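Local coordinates for C-domain type II peptide synthetase (Streptomyces globisporus, PDB 4ZNM), which is a free-standing condensation-domain protein of the nonribosomal peptide synthetase family, built on the fold of the CoA-dependent acyltransferase clan, at residues Val49-Ile58 with Asp387-Arg396; Leu100-Val108 with Arg138-Gln146. All coordinates share one frame; numbering follows the deposited sequence.

Contact 1. Residues Val49-Ile58 with Asp387-Arg396; sequences VGAWRLTGGI and DLTYSKIWER
Lys392 lies across the indole of Trp52, its CD 3.7 Å from the centroid of the five-membered ring and over the ring face. With CG anti to the backbone N (chi1 -176°) and a bend at chi2, the lysine's methylenes are laid on the indole, a CH-pi contact that suits a long aliphatic chain ending in a charge. Beside it Tyr390 presents its ring edge to Trp52, CD1 to CD1 at 3.9 Å, while Leu54 CD2 packs on Tyr390 CB at 3.5 Å. Thr55 and Thr389 form a hydrogen-bonded pair through both backbone bonds, and Ile393 N reaches Ala51 O at 2.8 Å, almost straight (170°). Ile393 CD1 also touches Ala51 CB. The late strand 388-392 thus crosses over into a sheet otherwise built from the N-terminal part of the chain, as in condensation domains. At the far end Leu388 CD2 rests 3.5 Å from Thr55 O, and a water links Gly57 O to Asp387 OD1. Gly56 adopts a positive phi (130°) beside them, which glycine tolerates easily. Farther out, Met165, Ala169 and Leu173 of helix 162-180 meet the two aromatic rings, and on the other face the Arg53 guanidinium leads away to Asp148 and Glu110.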
# COMPACT_ATOMS: atom_id res chain seq x y z
N VAL A 49 -3.46 8.06 0.30
CA VAL A 49 -3.59 9.24 1.18
C VAL A 49 -2.77 8.99 2.41
O VAL A 49 -2.62 7.87 2.84
CB VAL A 49 -5.05 9.53 1.59
CG1 VAL A 49 -5.92 9.68 0.39
CG2 VAL A 49 -5.56 8.40 2.49
N GLY A 50 -2.26 10.06 2.99
CA GLY A 50 -1.57 9.96 4.26
C GLY A 50 -1.80 11.24 5.05
O GLY A 50 -2.13 12.31 4.48
N ALA A 51 -1.65 11.12 6.35
CA ALA A 51 -1.85 12.25 7.25
C ALA A 51 -0.74 12.31 8.28
O ALA A 51 -0.31 11.27 8.80
CB ALA A 51 -3.18 12.15 7.95
N TRP A 52 -0.33 13.54 8.58
CA TRP A 52 0.71 13.83 9.55
C TRP A 52 0.20 14.86 10.55
O TRP A 52 -0.39 15.88 10.15
CB TRP A 52 1.94 14.38 8.85
CG TRP A 52 2.69 13.38 8.08
CD1 TRP A 52 3.79 12.71 8.49
CD2 TRP A 52 2.41 12.93 6.76
NE1 TRP A 52 4.22 11.88 7.51
CE2 TRP A 52 3.38 11.98 6.43
CE3 TRP A 52 1.42 13.23 5.83
CZ2 TRP A 52 3.41 11.33 5.21
CZ3 TRP A 52 1.43 12.59 4.61
CH2 TRP A 52 2.43 11.65 4.30
N ARG A 53 0.43 14.61 11.84
CA ARG A 53 0.15 15.60 12.88
C ARG A 53 1.32 16.56 12.96
O ARG A 53 2.48 16.11 13.15
CB ARG A 53 -0.08 14.88 14.23
CG ARG A 53 -0.60 15.74 15.36
CD ARG A 53 -2.07 16.10 15.22
NE ARG A 53 -2.49 16.83 16.39
CZ ARG A 53 -3.06 16.31 17.46
NH1 ARG A 53 -3.33 17.09 18.49
NH2 ARG A 53 -3.35 15.01 17.52
N LEU A 54 1.05 17.87 12.82
CA LEU A 54 2.10 18.92 12.84
C LEU A 54 2.05 19.77 14.10
O LEU A 54 1.00 20.29 14.43
CB LEU A 54 1.99 19.86 11.63
CG LEU A 54 1.94 19.22 10.25
CD1 LEU A 54 1.83 20.32 9.16
CD2 LEU A 54 3.15 18.39 10.02
N THR A 55 3.17 19.89 14.79
CA THR A 55 3.30 20.70 16.00
C THR A 55 4.25 21.85 15.70
O THR A 55 5.39 21.62 15.30
CB THR A 55 3.84 19.87 17.19
OG1 THR A 55 3.02 18.69 17.35
CG2 THR A 55 3.85 20.69 18.49
N GLY A 56 3.76 23.08 15.88
CA GLY A 56 4.57 24.26 15.62
C GLY A 56 3.80 25.22 14.74
O GLY A 56 2.76 24.87 14.20
N GLY A 57 4.31 26.43 14.62
CA GLY A 57 3.68 27.44 13.80
C GLY A 57 3.86 27.10 12.34
O GLY A 57 4.84 26.47 11.98
N ILE A 58 2.89 27.49 11.51
CA ILE A 58 2.93 27.22 10.07
C ILE A 58 2.68 28.51 9.35
O ILE A 58 1.72 29.20 9.68
CB ILE A 58 1.87 26.20 9.64
CG1 ILE A 58 2.14 24.83 10.26
CG2 ILE A 58 1.80 26.12 8.09
CD1 ILE A 58 0.96 23.88 10.07
N ASP A 387 11.58 24.19 12.55
CA ASP A 387 10.76 24.45 13.73
C ASP A 387 9.45 23.66 13.73
O ASP A 387 8.63 23.88 14.59
CB ASP A 387 10.48 25.95 13.87
CG ASP A 387 9.46 26.48 12.88
OD1 ASP A 387 9.04 25.78 11.93
OD2 ASP A 387 9.09 27.67 13.06
N LEU A 388 9.26 22.76 12.75
CA LEU A 388 8.10 21.87 12.74
C LEU A 388 8.45 20.42 13.12
O LEU A 388 9.38 19.83 12.59
CB LEU A 388 7.47 21.84 11.38
CG LEU A 388 6.41 22.87 11.06
CD1 LEU A 388 5.95 22.54 9.66
CD2 LEU A 388 5.24 22.85 12.07
N THR A 389 7.67 19.89 14.06
CA THR A 389 7.64 18.46 14.38
C THR A 389 6.48 17.78 13.62
O THR A 389 5.39 18.33 13.53
CB THR A 389 7.48 18.27 15.90
OG1 THR A 389 8.65 18.77 16.57
CG2 THR A 389 7.23 16.79 16.26
N TYR A 390 6.71 16.62 13.04
CA TYR A 390 5.68 15.94 12.28
C TYR A 390 5.72 14.44 12.58
O TYR A 390 6.79 13.84 12.72
CB TYR A 390 5.80 16.22 10.78
CG TYR A 390 7.09 15.79 10.11
CD1 TYR A 390 7.13 14.66 9.28
CD2 TYR A 390 8.25 16.52 10.28
CE1 TYR A 390 8.31 14.26 8.65
CE2 TYR A 390 9.43 16.15 9.67
CZ TYR A 390 9.47 15.01 8.86
OH TYR A 390 10.64 14.67 8.24
N SER A 391 4.53 13.86 12.68
CA SER A 391 4.34 12.49 13.12
C SER A 391 3.28 11.86 12.24
O SER A 391 2.17 12.36 12.17
CB SER A 391 3.92 12.51 14.59
OG SER A 391 4.28 11.33 15.25
N LYS A 392 3.62 10.79 11.55
CA LYS A 392 2.67 10.09 10.70
C LYS A 392 1.51 9.57 11.54
O LYS A 392 1.72 9.01 12.60
CB LYS A 392 3.38 8.95 9.95
CG LYS A 392 2.52 8.19 8.93
CD LYS A 392 2.33 9.00 7.67
CE LYS A 392 1.26 8.45 6.77
NZ LYS A 392 1.51 7.08 6.39
N ILE A 393 0.28 9.75 11.05
CA ILE A 393 -0.90 9.22 11.73
C ILE A 393 -1.18 7.83 11.11
O ILE A 393 -1.69 7.72 10.01
CB ILE A 393 -2.15 10.16 11.61
CG1 ILE A 393 -1.96 11.46 12.38
CG2 ILE A 393 -3.42 9.45 12.12
CD1 ILE A 393 -3.04 12.51 12.11
N TRP A 394 -0.82 6.79 11.84
CA TRP A 394 -0.96 5.41 11.38
C TRP A 394 -2.22 4.77 11.90
O TRP A 394 -2.88 4.00 11.20
CB TRP A 394 0.23 4.57 11.85
CG TRP A 394 1.43 4.73 11.05
CD1 TRP A 394 2.65 5.19 11.47
CD2 TRP A 394 1.56 4.41 9.65
NE1 TRP A 394 3.54 5.18 10.40
CE2 TRP A 394 2.90 4.70 9.28
CE3 TRP A 394 0.69 3.90 8.67
CZ2 TRP A 394 3.38 4.50 7.98
CZ3 TRP A 394 1.16 3.71 7.37
CH2 TRP A 394 2.50 4.01 7.04
N GLU A 395 -2.54 5.07 13.15
CA GLU A 395 -3.70 4.48 13.81
C GLU A 395 -4.96 5.11 13.24
O GLU A 395 -5.20 6.31 13.35
CB GLU A 395 -3.62 4.65 15.35
CG GLU A 395 -3.63 6.09 15.87
CD GLU A 395 -3.21 6.18 17.35
OE1 GLU A 395 -2.59 5.22 17.87
OE2 GLU A 395 -3.49 7.22 17.99
N ARG A 396 -5.72 4.29 12.54
CA ARG A 396 -7.01 4.70 12.01
C ARG A 396 -8.04 3.74 12.57
O ARG A 396 -7.77 2.56 12.70
CB ARG A 396 -7.02 4.68 10.48
CG ARG A 396 -6.11 5.71 9.80
CD ARG A 396 -6.15 5.64 8.29
NE ARG A 396 -7.34 6.24 7.70
CZ ARG A 396 -7.55 6.34 6.38
NH1 ARG A 396 -6.64 5.87 5.54
NH2 ARG A 396 -8.64 6.91 5.89
O HOH W 1 -1.74 8.48 7.45
O HOH W 2 7.01 27.24 10.74

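Contact 2. Residues Leu100-Val108 with Arg138-Gln146; sequences LEVRDLGDV and RAVLGRFDQ
Strand 101-104 runs parallel to strand 138-143, 20° between their directions, and five backbone hydrogen bonds alternate from Glu101 N on Ala139 O to Leu105 N on Arg143 O. The straightest include Leu141 N to Glu101 O at 2.8 Å (171°). On the face toward helix 60-73, Leu100 holds CG anti to the backbone N (chi1 172°), which carries CD1 over Ala139 CB at 3.8 Å; the small alanine lets Leu100 lie close against the strand, and both residues also touch the helix, Leu100 on Leu63 and Ala139 on Leu67. Farther along, Val102 CG1 lies 4.0 Å from Arg143 CD, packing on the arginine's aliphatic stem while its guanidinium goes to Glu60. Toward helix 110-125, Val140 CG2 stands alongside Glu101 OE1 at 3.7 Å, and Val140 CG1 meets Arg103 near NE. That NE makes a salt bridge to Glu101 OE2 at 3.0 Å, approaching from above the carboxylate plane, and Arg103 NH1 turns to Glu123 of the helix. Leu105 CG sits 3.7 Å from Gly142 CA, where a CB would collide with the leucine. Its CD1 also touches Phe144 CE1 at 3.8 Å, and Gly106 O comes to that ring's edge in plane. This is the sheet side of a beta-alpha-beta unit whose crossover is helix 110-125. Asp107 OD1 and Asp145 OD2 approach to 4.3 Å, yet both pair with Arg113 of that helix, and Asp145 OD1 accepts from Lys147 N; the arginine's positive charge probably offsets their repulsion.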
# COMPACT_ATOMS: atom_id res chain seq x y z
N LEU A 100 -2.87 24.88 -2.13
CA LEU A 100 -3.05 24.31 -0.80
C LEU A 100 -4.41 24.70 -0.31
O LEU A 100 -4.81 25.86 -0.41
CB LEU A 100 -1.97 24.77 0.16
CG LEU A 100 -2.16 24.39 1.63
CD1 LEU A 100 -2.09 22.88 1.85
CD2 LEU A 100 -1.13 25.13 2.51
N GLU A 101 -5.16 23.71 0.16
CA GLU A 101 -6.44 23.99 0.81
C GLU A 101 -6.23 23.98 2.33
O GLU A 101 -5.57 23.08 2.85
CB GLU A 101 -7.51 22.98 0.42
CG GLU A 101 -8.82 23.24 1.16
CD GLU A 101 -9.89 22.17 0.85
OE1 GLU A 101 -9.60 21.25 0.05
OE2 GLU A 101 -11.01 22.26 1.43
N VAL A 102 -6.79 24.97 3.03
CA VAL A 102 -6.71 25.02 4.49
C VAL A 102 -8.10 25.05 5.09
O VAL A 102 -8.99 25.73 4.58
CB VAL A 102 -5.90 26.25 4.97
CG1 VAL A 102 -5.68 26.19 6.49
CG2 VAL A 102 -4.55 26.32 4.29
N ARG A 103 -8.28 24.34 6.20
CA ARG A 103 -9.53 24.36 6.91
C ARG A 103 -9.27 24.63 8.38
O ARG A 103 -8.26 24.18 8.95
CB ARG A 103 -10.26 23.06 6.80
CG ARG A 103 -10.52 22.67 5.40
CD ARG A 103 -11.36 21.48 5.41
NE ARG A 103 -11.42 20.93 4.09
CZ ARG A 103 -12.18 19.91 3.77
NH1 ARG A 103 -12.98 19.38 4.70
NH2 ARG A 103 -12.15 19.45 2.52
N ASP A 104 -10.19 25.36 8.98
CA ASP A 104 -10.13 25.63 10.41
C ASP A 104 -10.95 24.51 11.09
O ASP A 104 -12.18 24.55 11.09
CB ASP A 104 -10.68 27.02 10.71
CG ASP A 104 -9.78 28.18 10.18
OD1 ASP A 104 -8.55 27.99 10.00
OD2 ASP A 104 -10.33 29.29 9.96
N LEU A 105 -10.29 23.49 11.62
CA LEU A 105 -10.98 22.33 12.25
C LEU A 105 -11.52 22.61 13.66
O LEU A 105 -12.40 21.90 14.15
CB LEU A 105 -10.04 21.14 12.32
CG LEU A 105 -9.54 20.57 10.99
CD1 LEU A 105 -8.81 19.26 11.27
CD2 LEU A 105 -10.68 20.33 10.01
N GLY A 106 -11.00 23.63 14.32
CA GLY A 106 -11.54 24.08 15.58
C GLY A 106 -10.58 23.88 16.73
O GLY A 106 -9.82 22.93 16.76
N ASP A 107 -10.62 24.79 17.69
CA ASP A 107 -9.76 24.68 18.87
C ASP A 107 -10.43 23.77 19.88
O ASP A 107 -11.07 24.25 20.80
CB ASP A 107 -9.50 26.06 19.47
CG ASP A 107 -8.44 26.04 20.58
OD1 ASP A 107 -8.17 24.95 21.12
OD2 ASP A 107 -7.90 27.12 20.91
N VAL A 108 -10.29 22.46 19.71
CA VAL A 108 -11.01 21.51 20.55
C VAL A 108 -10.05 20.66 21.38
O VAL A 108 -8.84 20.69 21.18
CB VAL A 108 -11.92 20.62 19.69
CG1 VAL A 108 -13.05 21.44 19.08
CG2 VAL A 108 -11.10 19.92 18.57
N ARG A 138 -2.24 16.49 -4.15
CA ARG A 138 -2.89 17.61 -3.48
C ARG A 138 -2.64 17.56 -1.99
O ARG A 138 -2.32 16.51 -1.44
CB ARG A 138 -4.39 17.60 -3.70
CG ARG A 138 -4.80 17.88 -5.12
CD ARG A 138 -6.30 18.21 -5.22
NE ARG A 138 -7.16 17.03 -5.14
CZ ARG A 138 -7.80 16.62 -4.04
NH1 ARG A 138 -8.58 15.53 -4.12
NH2 ARG A 138 -7.68 17.29 -2.89
N ALA A 139 -2.86 18.70 -1.34
CA ALA A 139 -2.71 18.80 0.10
C ALA A 139 -3.84 19.58 0.72
O ALA A 139 -4.30 20.61 0.19
CB ALA A 139 -1.41 19.46 0.44
N VAL A 140 -4.26 19.09 1.87
CA VAL A 140 -5.27 19.75 2.67
C VAL A 140 -4.69 19.89 4.09
O VAL A 140 -4.33 18.90 4.72
CB VAL A 140 -6.59 18.97 2.67
CG1 VAL A 140 -7.62 19.67 3.50
CG2 VAL A 140 -7.08 18.77 1.24
N LEU A 141 -4.62 21.12 4.58
CA LEU A 141 -4.15 21.38 5.93
C LEU A 141 -5.33 21.73 6.85
O LEU A 141 -6.03 22.72 6.62
CB LEU A 141 -3.13 22.51 5.90
CG LEU A 141 -2.54 22.86 7.27
CD1 LEU A 141 -1.59 21.77 7.76
CD2 LEU A 141 -1.84 24.19 7.18
N GLY A 142 -5.57 20.87 7.84
CA GLY A 142 -6.58 21.16 8.85
C GLY A 142 -5.95 21.71 10.12
O GLY A 142 -5.24 21.01 10.81
N ARG A 143 -6.22 22.97 10.44
CA ARG A 143 -5.56 23.59 11.62
C ARG A 143 -6.50 23.61 12.78
O ARG A 143 -7.63 24.02 12.65
CB ARG A 143 -5.10 24.99 11.30
CG ARG A 143 -4.22 25.05 10.06
CD ARG A 143 -3.58 26.42 9.90
NE ARG A 143 -2.52 26.60 10.87
CZ ARG A 143 -1.74 27.68 10.94
NH1 ARG A 143 -1.88 28.68 10.07
NH2 ARG A 143 -0.81 27.75 11.87
N PHE A 144 -6.02 23.19 13.94
CA PHE A 144 -6.77 23.37 15.16
C PHE A 144 -6.56 24.74 15.80
O PHE A 144 -7.51 25.37 16.27
CB PHE A 144 -6.39 22.29 16.15
CG PHE A 144 -6.62 20.90 15.62
CD1 PHE A 144 -7.90 20.39 15.49
CD2 PHE A 144 -5.56 20.10 15.25
CE1 PHE A 144 -8.11 19.10 15.00
CE2 PHE A 144 -5.77 18.82 14.79
CZ PHE A 144 -7.04 18.33 14.66
N ASP A 145 -5.31 25.15 15.85
CA ASP A 145 -4.94 26.43 16.45
C ASP A 145 -3.59 26.78 15.83
O ASP A 145 -3.18 26.14 14.85
CB ASP A 145 -4.92 26.36 17.98
CG ASP A 145 -3.91 25.35 18.52
OD1 ASP A 145 -2.85 25.17 17.89
OD2 ASP A 145 -4.17 24.74 19.60
N GLN A 146 -2.93 27.82 16.34
CA GLN A 146 -1.76 28.38 15.66
C GLN A 146 -0.55 27.45 15.74
O GLN A 146 0.46 27.68 15.07
CB GLN A 146 -1.43 29.77 16.23
CG GLN A 146 -2.38 30.87 15.77
CD GLN A 146 -2.30 31.11 14.26
OE1 GLN A 146 -1.28 31.55 13.74
NE2 GLN A 146 -3.37 30.79 13.56
O HOH W 3 -7.62 27.47 12.45
O HOH W 4 -9.32 26.04 14.27

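How the contacts relate
From the N terminus, the chain first lays down strand 47-55, the first strand of contact 1, then passes through helix 60-73 to strand 101-104. Contact 2 closes the shorter loop, when the chain returns from helix 110-125 along strand 137-143. Only much later, after a separate five-stranded sheet has been partly built, does strand 388-392 come back to close contact 1, so the loop of contact 2 falls wholly within that of contact 1. Strand 148-156 lies between the two pairs in one mixed sheet. Their centres are 12 Å apart, and they meet directly: Leu54 CD1 packs on Leu141 CD1 at 4.0 Å, and Ile58 reaches Leu141 and Arg143.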